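Local coordinates for voltage-sensor containing phosphatase (Ciona intestinalis, PDB 3V0D), which probably dephosphorylates phosphoinositide lipids in response to membrane voltage, using a PTEN-like phosphatase domain joined to a C2 domain, at residues D222-I227 with R273-S278; C288-W293 with F327-T332; E233-K238 with C258-C263. The protein carries 1 engineered substitution. One frame throughout, in Å; residues are numbered along the deposited sequence.

Interaction 1 (D222-I227 with R273-S278)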
# COMPACT_ATOMS: atom_id res chain seq x y z
N ASP A 222 19.38 13.68 13.06
CA ASP A 222 19.00 14.10 11.72
C ASP A 222 17.51 13.91 11.43
O ASP A 222 17.05 14.37 10.39
CB ASP A 222 19.81 13.33 10.66
CG ASP A 222 19.73 11.81 10.86
OD1 ASP A 222 20.24 11.35 11.90
OD2 ASP A 222 19.16 11.10 10.00
N LEU A 223 16.78 13.23 12.31
CA LEU A 223 15.45 12.74 11.96
C LEU A 223 14.32 13.69 12.34
O LEU A 223 14.38 14.41 13.36
CB LEU A 223 15.20 11.37 12.63
CG LEU A 223 16.10 10.22 12.16
CD1 LEU A 223 15.81 8.97 12.96
CD2 LEU A 223 15.96 9.95 10.66
N SER A 224 13.26 13.59 11.56
CA SER A 224 11.98 14.20 11.88
C SER A 224 10.90 13.20 11.52
O SER A 224 11.12 12.28 10.73
CB SER A 224 11.79 15.55 11.18
OG SER A 224 12.01 15.41 9.80
N MET A 225 9.71 13.39 12.10
CA MET A 225 8.60 12.46 11.90
C MET A 225 7.35 13.27 11.61
O MET A 225 7.01 14.18 12.37
CB MET A 225 8.38 11.60 13.14
CG MET A 225 7.29 10.56 12.98
SD MET A 225 6.98 9.61 14.47
CE MET A 225 6.13 10.84 15.46
N GLN A 226 6.67 12.93 10.52
CA GLN A 226 5.43 13.58 10.12
C GLN A 226 4.31 12.56 10.22
O GLN A 226 4.42 11.44 9.71
CB GLN A 226 5.56 14.05 8.68
CG GLN A 226 4.36 14.84 8.19
CD GLN A 226 4.44 15.09 6.71
OE1 GLN A 226 4.59 14.16 5.92
NE2 GLN A 226 4.29 16.36 6.30
N ILE A 227 3.21 12.97 10.85
CA ILE A 227 1.99 12.15 10.90
C ILE A 227 0.96 12.78 9.96
O ILE A 227 0.69 13.98 10.05
CB ILE A 227 1.43 12.05 12.34
CG1 ILE A 227 2.51 11.55 13.31
CG2 ILE A 227 0.16 11.18 12.35
CD1 ILE A 227 2.05 11.37 14.75
N ARG A 273 5.75 9.31 8.30
CA ARG A 273 6.92 9.47 7.43
C ARG A 273 8.09 9.95 8.27
O ARG A 273 7.95 10.87 9.08
CB ARG A 273 6.65 10.50 6.33
CG ARG A 273 5.52 10.09 5.40
CD ARG A 273 5.16 11.22 4.40
NE ARG A 273 6.24 11.46 3.45
CZ ARG A 273 7.08 12.49 3.48
NH1 ARG A 273 6.94 13.47 4.37
NH2 ARG A 273 8.06 12.53 2.59
N PHE A 274 9.25 9.37 8.02
CA PHE A 274 10.49 9.78 8.69
C PHE A 274 11.39 10.41 7.66
O PHE A 274 11.72 9.78 6.64
CB PHE A 274 11.17 8.60 9.39
CG PHE A 274 10.38 8.07 10.52
CD1 PHE A 274 9.32 7.20 10.28
CD2 PHE A 274 10.64 8.47 11.83
CE1 PHE A 274 8.54 6.71 11.32
CE2 PHE A 274 9.86 7.96 12.90
CZ PHE A 274 8.79 7.09 12.61
N MET A 275 11.80 11.65 7.93
CA MET A 275 12.67 12.44 7.07
C MET A 275 14.02 12.63 7.74
O MET A 275 14.13 12.51 8.96
CB MET A 275 11.99 13.79 6.77
CG MET A 275 10.74 13.63 5.91
SD MET A 275 9.71 15.09 5.81
CE MET A 275 9.02 15.06 7.45
N SER A 276 15.02 12.96 6.93
CA SER A 276 16.35 13.14 7.47
C SER A 276 17.08 14.27 6.81
O SER A 276 16.99 14.45 5.59
CB SER A 276 17.16 11.86 7.27
OG SER A 276 18.50 12.02 7.66
N THR A 277 17.86 15.01 7.60
CA THR A 277 18.78 15.99 7.05
C THR A 277 20.10 15.37 6.58
O THR A 277 20.94 16.07 6.03
CB THR A 277 19.08 17.08 8.09
OG1 THR A 277 19.63 16.46 9.24
CG2 THR A 277 17.83 17.87 8.44
N SER A 278 20.30 14.08 6.81
CA SER A 278 21.55 13.42 6.44
C SER A 278 21.64 13.15 4.96
O SER A 278 20.73 12.53 4.38
CB SER A 278 21.69 12.08 7.15
OG SER A 278 22.80 11.37 6.62
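Arg273 and Gln226 pair at one end of an antiparallel ladder in the PTEN-type C2 domain, a beta sandwich whose four-stranded sheet sets strands 223-229 and 269-276 side by side. Gln226 N lies 2.8 Å from Arg273 O, and a reciprocal bond completes this hydrogen-bonded pair. The two side chains run alongside each other, and Arg273 NH1 donates to Gln226 OE1 over 2.9 Å. OE1 sits near the guanidinium plane, yet the donor stands above the amide plane and misses its lone pairs. Both groups have further partners: Arg273 NE forms a salt bridge with Asp286, and Gln226 NE2 bonds to Glu233.

Phe274 illustrates the alternation of strand side chains by turning to the other face, where it packs on Val207 of strand 202-210. Met225 keeps CG opposite its backbone N (chi1 -177°), which lays CG over one face of the Phe274 ring, 4.0 Å from the centroid. Met225 SD approaches obliquely, 3.6 Å from Phe274 CZ, in a Met-aromatic contact. Met275 returns to the face of Arg273 and exchanges two backbone bonds with Ser224. Past the non-hydrogen-bonded pair of Ser276 with Leu223, Thr277 N donates to Asp222 O. Ser278 N then closes an ST turn onto Ser276 OG, and that hydroxyl donates to the anti lone pair of Asp222 OD2 over 2.6 Å.

Interaction 2 (C288-W293 with F327-T332)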
# COMPACT_ATOMS: atom_id res chain seq x y z
N CYS A 288 11.15 9.94 1.10
CA CYS A 288 11.74 9.92 2.44
C CYS A 288 12.49 8.62 2.67
O CYS A 288 12.28 7.63 1.95
CB CYS A 288 10.68 10.17 3.53
SG CYS A 288 9.45 8.87 3.70
N PRO A 289 13.36 8.58 3.69
CA PRO A 289 14.04 7.32 4.01
C PRO A 289 13.11 6.18 4.38
O PRO A 289 13.30 5.09 3.85
CB PRO A 289 14.97 7.71 5.16
CG PRO A 289 15.30 9.16 4.87
CD PRO A 289 13.98 9.74 4.39
N PHE A 290 12.11 6.37 5.25
CA PHE A 290 11.24 5.25 5.60
C PHE A 290 9.91 5.77 6.12
O PHE A 290 9.84 6.88 6.66
CB PHE A 290 11.91 4.27 6.58
CG PHE A 290 12.43 4.87 7.87
CD1 PHE A 290 11.68 4.84 9.03
CD2 PHE A 290 13.73 5.39 7.93
CE1 PHE A 290 12.17 5.35 10.24
CE2 PHE A 290 14.22 5.92 9.11
CZ PHE A 290 13.46 5.90 10.26
N TYR A 291 8.87 4.97 5.92
CA TYR A 291 7.50 5.40 6.27
C TYR A 291 6.65 4.16 6.46
O TYR A 291 7.07 3.04 6.11
CB TYR A 291 6.91 6.34 5.20
CG TYR A 291 6.69 5.71 3.82
CD1 TYR A 291 5.39 5.40 3.38
CD2 TYR A 291 7.77 5.40 2.97
CE1 TYR A 291 5.17 4.83 2.15
CE2 TYR A 291 7.56 4.83 1.74
CZ TYR A 291 6.25 4.52 1.33
OH TYR A 291 6.10 3.94 0.10
N PHE A 292 5.42 4.33 6.96
CA PHE A 292 4.49 3.21 7.05
C PHE A 292 3.09 3.73 7.30
O PHE A 292 2.89 4.84 7.79
CB PHE A 292 4.90 2.19 8.15
CG PHE A 292 5.04 2.78 9.51
CD1 PHE A 292 3.94 2.93 10.35
CD2 PHE A 292 6.31 3.13 9.97
CE1 PHE A 292 4.11 3.43 11.64
CE2 PHE A 292 6.48 3.61 11.26
CZ PHE A 292 5.39 3.79 12.08
N TRP A 293 2.11 2.85 7.04
CA TRP A 293 0.71 3.06 7.37
C TRP A 293 0.24 2.08 8.41
O TRP A 293 0.65 0.91 8.43
CB TRP A 293 -0.16 2.84 6.15
CG TRP A 293 -0.02 3.83 5.05
CD1 TRP A 293 0.95 3.91 4.09
CD2 TRP A 293 -0.97 4.85 4.73
NE1 TRP A 293 0.65 4.92 3.19
CE2 TRP A 293 -0.52 5.50 3.57
CE3 TRP A 293 -2.18 5.26 5.32
CZ2 TRP A 293 -1.24 6.53 2.97
CZ3 TRP A 293 -2.89 6.27 4.72
CH2 TRP A 293 -2.42 6.90 3.56
N PHE A 327 16.64 -3.53 13.13
CA PHE A 327 16.01 -2.22 12.96
C PHE A 327 14.50 -2.36 13.10
O PHE A 327 13.86 -3.13 12.39
CB PHE A 327 16.36 -1.67 11.59
CG PHE A 327 15.76 -0.30 11.34
CD1 PHE A 327 16.42 0.83 11.82
CD2 PHE A 327 14.58 -0.13 10.61
CE1 PHE A 327 15.88 2.10 11.60
CE2 PHE A 327 14.05 1.13 10.38
CZ PHE A 327 14.70 2.25 10.87
N THR A 328 13.94 -1.60 14.04
CA THR A 328 12.49 -1.60 14.29
C THR A 328 12.03 -0.20 14.63
O THR A 328 12.83 0.62 15.12
CB THR A 328 12.06 -2.57 15.46
OG1 THR A 328 12.44 -2.03 16.73
CG2 THR A 328 12.62 -3.97 15.29
N VAL A 329 10.75 0.06 14.41
CA VAL A 329 10.11 1.31 14.85
C VAL A 329 8.88 0.92 15.64
O VAL A 329 8.07 0.12 15.18
CB VAL A 329 9.72 2.20 13.65
CG1 VAL A 329 9.02 3.48 14.15
CG2 VAL A 329 10.97 2.56 12.81
N LYS A 330 8.75 1.49 16.84
CA LYS A 330 7.61 1.28 17.73
C LYS A 330 6.94 2.64 18.00
O LYS A 330 7.61 3.57 18.45
CB LYS A 330 8.05 0.64 19.04
CG LYS A 330 6.93 0.56 20.06
CD LYS A 330 7.34 -0.13 21.32
CE LYS A 330 8.20 0.74 22.18
NZ LYS A 330 8.35 0.10 23.51
N LEU A 331 5.63 2.72 17.76
CA LEU A 331 4.83 3.84 18.23
C LEU A 331 4.13 3.45 19.50
O LEU A 331 3.53 2.36 19.58
CB LEU A 331 3.78 4.27 17.22
CG LEU A 331 4.30 4.68 15.85
CD1 LEU A 331 3.13 5.04 14.93
CD2 LEU A 331 5.25 5.86 15.97
N THR A 332 4.19 4.32 20.50
CA THR A 332 3.42 4.19 21.73
C THR A 332 2.22 5.13 21.64
O THR A 332 2.35 6.25 21.15
CB THR A 332 4.31 4.54 22.93
OG1 THR A 332 5.44 3.66 22.92
CG2 THR A 332 3.58 4.43 24.26
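Phe290 and Phe292 both place CG between the backbone N and the carbonyl carbon (chi1 55° in Phe290, nearly the same in Phe292), a torsion that carries two rings from one strand toward Phe327, Val329 and Leu331. Phe327 answers with its CG opposite the backbone N, which brings the rim of its ring to Phe290. The result is a T-shaped stack: the edge of Phe327 points at a face of Phe290, the planes stand at 87°, and the centroids are 5.3 Å apart. Phe327 CZ makes the approach, 3.9 Å from Phe290 CZ and displaced toward the rim of that face.

Val329 wedges between the two phenylalanines of the facing strand, one branch to each: CG2 lies 4.0 Å from Phe290 CE1, and CG1 lies 3.8 Å from Phe292 CE2. Leu331 comes from the opposite direction to Phe292 and sets CD1 at the edge of that ring, 3.8 Å from Phe292 CE1. This is sheet-on-sheet packing of a beta sandwich, joined by apolar side chains; the axes of 290-293 and 328-332 approach to 10.3 Å and are inclined by 47°. Strand 269-276 flanks 290-295 and adds Phe274, stacked on Phe290, while strands 202-210 and 303-307 border 328-335. On the other face of 290-295, Tyr291 and Trp293 turn to the phosphatase domain, where Tyr291 OH bonds to His95 O, Trp293 NE1 bonds to Asn96, and helix 176-191 supplies Ser177 and Arg180 to the Trp293 backbone.

Interaction 3 (E233-K238 with C258-C263)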
# COMPACT_ATOMS: atom_id res chain seq x y z
N GLU A 233 -1.05 16.80 6.81
CA GLU A 233 -0.18 16.74 7.97
C GLU A 233 -0.96 17.12 9.21
O GLU A 233 -1.61 18.18 9.25
CB GLU A 233 1.00 17.68 7.81
CG GLU A 233 1.88 17.75 9.04
CD GLU A 233 3.00 18.72 8.88
OE1 GLU A 233 2.89 19.81 9.44
OE2 GLU A 233 3.98 18.43 8.19
N VAL A 234 -0.90 16.27 10.24
CA VAL A 234 -1.52 16.58 11.52
C VAL A 234 -0.48 16.76 12.64
O VAL A 234 -0.83 17.32 13.67
CB VAL A 234 -2.65 15.61 11.93
CG1 VAL A 234 -3.76 15.62 10.88
CG2 VAL A 234 -2.13 14.21 12.14
N LEU A 235 0.77 16.33 12.45
CA LEU A 235 1.83 16.60 13.43
C LEU A 235 3.18 16.50 12.72
O LEU A 235 3.37 15.63 11.84
CB LEU A 235 1.81 15.60 14.59
CG LEU A 235 2.67 15.96 15.80
CD1 LEU A 235 2.15 17.22 16.49
CD2 LEU A 235 2.75 14.82 16.77
N LEU A 236 4.10 17.37 13.12
CA LEU A 236 5.48 17.28 12.70
C LEU A 236 6.35 17.38 13.96
O LEU A 236 6.18 18.30 14.78
CB LEU A 236 5.83 18.41 11.74
CG LEU A 236 7.26 18.40 11.19
CD1 LEU A 236 7.60 17.11 10.41
CD2 LEU A 236 7.47 19.64 10.31
N CYS A 237 7.28 16.43 14.09
CA CYS A 237 8.24 16.40 15.20
C CYS A 237 9.64 16.47 14.62
O CYS A 237 9.97 15.73 13.71
CB CYS A 237 8.13 15.08 15.97
SG CYS A 237 6.48 14.74 16.65
N LYS A 238 10.48 17.35 15.17
CA LYS A 238 11.87 17.47 14.72
C LYS A 238 12.73 17.13 15.93
O LYS A 238 12.70 17.82 16.94
CB LYS A 238 12.18 18.86 14.16
CG LYS A 238 11.18 19.32 13.11
CD LYS A 238 11.53 20.68 12.55
CE LYS A 238 10.47 21.13 11.58
NZ LYS A 238 10.83 22.40 10.89
N CYS A 258 11.82 8.88 21.69
CA CYS A 258 11.38 10.24 21.57
C CYS A 258 9.98 10.38 22.08
O CYS A 258 9.07 9.72 21.58
CB CYS A 258 11.55 10.64 20.11
SG CYS A 258 11.61 12.35 19.85
N GLU A 259 9.79 11.23 23.09
CA GLU A 259 8.47 11.58 23.51
C GLU A 259 7.84 12.45 22.44
O GLU A 259 8.47 13.41 21.99
CB GLU A 259 8.52 12.33 24.82
CG GLU A 259 7.15 12.75 25.29
CD GLU A 259 7.17 13.63 26.49
OE1 GLU A 259 8.25 13.78 27.12
OE2 GLU A 259 6.10 14.17 26.82
N VAL A 260 6.63 12.10 22.03
CA VAL A 260 5.90 12.85 21.03
C VAL A 260 4.89 13.73 21.77
O VAL A 260 4.08 13.22 22.55
CB VAL A 260 5.22 11.89 20.06
CG1 VAL A 260 4.29 12.63 19.09
CG2 VAL A 260 6.28 11.08 19.29
N LYS A 261 4.95 15.04 21.52
CA LYS A 261 4.09 15.99 22.21
C LYS A 261 3.05 16.56 21.26
O LYS A 261 3.30 16.72 20.05
CB LYS A 261 4.95 17.13 22.77
CG LYS A 261 6.03 16.68 23.74
CD LYS A 261 6.88 17.88 24.14
CE LYS A 261 8.00 17.50 25.04
NZ LYS A 261 8.79 18.72 25.40
N ASN A 262 1.89 16.90 21.83
CA ASN A 262 0.86 17.66 21.14
C ASN A 262 0.21 16.91 19.99
O ASN A 262 -0.38 17.52 19.11
CB ASN A 262 1.40 19.01 20.67
CG ASN A 262 2.02 19.79 21.78
OD1 ASN A 262 1.44 19.91 22.85
ND2 ASN A 262 3.22 20.30 21.55
N CYS A 263 0.26 15.57 19.99
CA CYS A 263 -0.42 14.85 18.91
C CYS A 263 -1.93 15.07 19.02
O CYS A 263 -2.50 14.90 20.09
CB CYS A 263 -0.13 13.37 19.03
SG CYS A 263 -0.71 12.40 17.62
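Leu235, whose side chain reaches Val260 and Cys263, belongs to a classic beta bulge: together with Val234 it faces the single residue Ile227 of the adjoining strand. The bulge lies within strand 232-238, an outermost strand of the four-stranded sheet in the C2 beta sandwich, and Ile227 has backbone hydrogen bonds with both of its residues. Val234 takes the helix-like psi of -16° expected at the first position of such a bulge. An inserted residue shifts the alternation of side chains, and here Leu235 emerges pointing at segment 258-263, which leaves the five-stranded sheet opposite.

The backbones come close, with Leu235 CA 6.2 Å from Cys263 CA, and the leucine makes the contact with both of its methyls. With CG opposite the backbone N (chi1 -168°), the branch reaches across the chain that runs from strand into loop. Leu235 CD2 lies on the apolar side, crossing Val260 at an oblique angle and meeting Cys263 CB at 3.9 Å. Leu235 CD1 lies instead against backbone oxygens, 3.8 Å from Lys261 O and 3.7 Å from Asn262 O. These carbonyls are presented where the chain turns at Asn262, which adopts a left-handed conformation with phi 68°.

Asn244 ties the polar surroundings together, accepting from Asn262 ND2 through its own OD1 and donating through its ND2 to Leu236 O. On the buried side, Val204 and Val207 of its own sheet and Met225 of the other also pack on Val260. Cys237, two residues beyond Leu235 and turned the same way, adds its sulfur to the valine. Val260 CG1 is thus shared, 3.5 Å from Leu235 CD2 and 3.9 Å from Cys237 SG.

In the fold
Three ways of holding one C2 beta sandwich appear here. Interaction 1, partly buried, works within a sheet, so backbone bonds dominate and its side chains divide between a largely polar, partly exposed face and a largely apolar, buried one. Interactions 2 and 3 are buried, work between sheets and rely on apolar packing: interaction 2 is wholly buried and rich in aromatic rings, whereas interaction 3, built of aliphatic and sulfur groups, grades into an exposed loop. Strands 269-276 and 290-295 are neighbours linking interactions 1 and 2, and 223-229 with 232-238 links 1 and 3. Interactions 2 and 3, centred about 14 Å apart, do not touch; interaction 1 lies in contact with both.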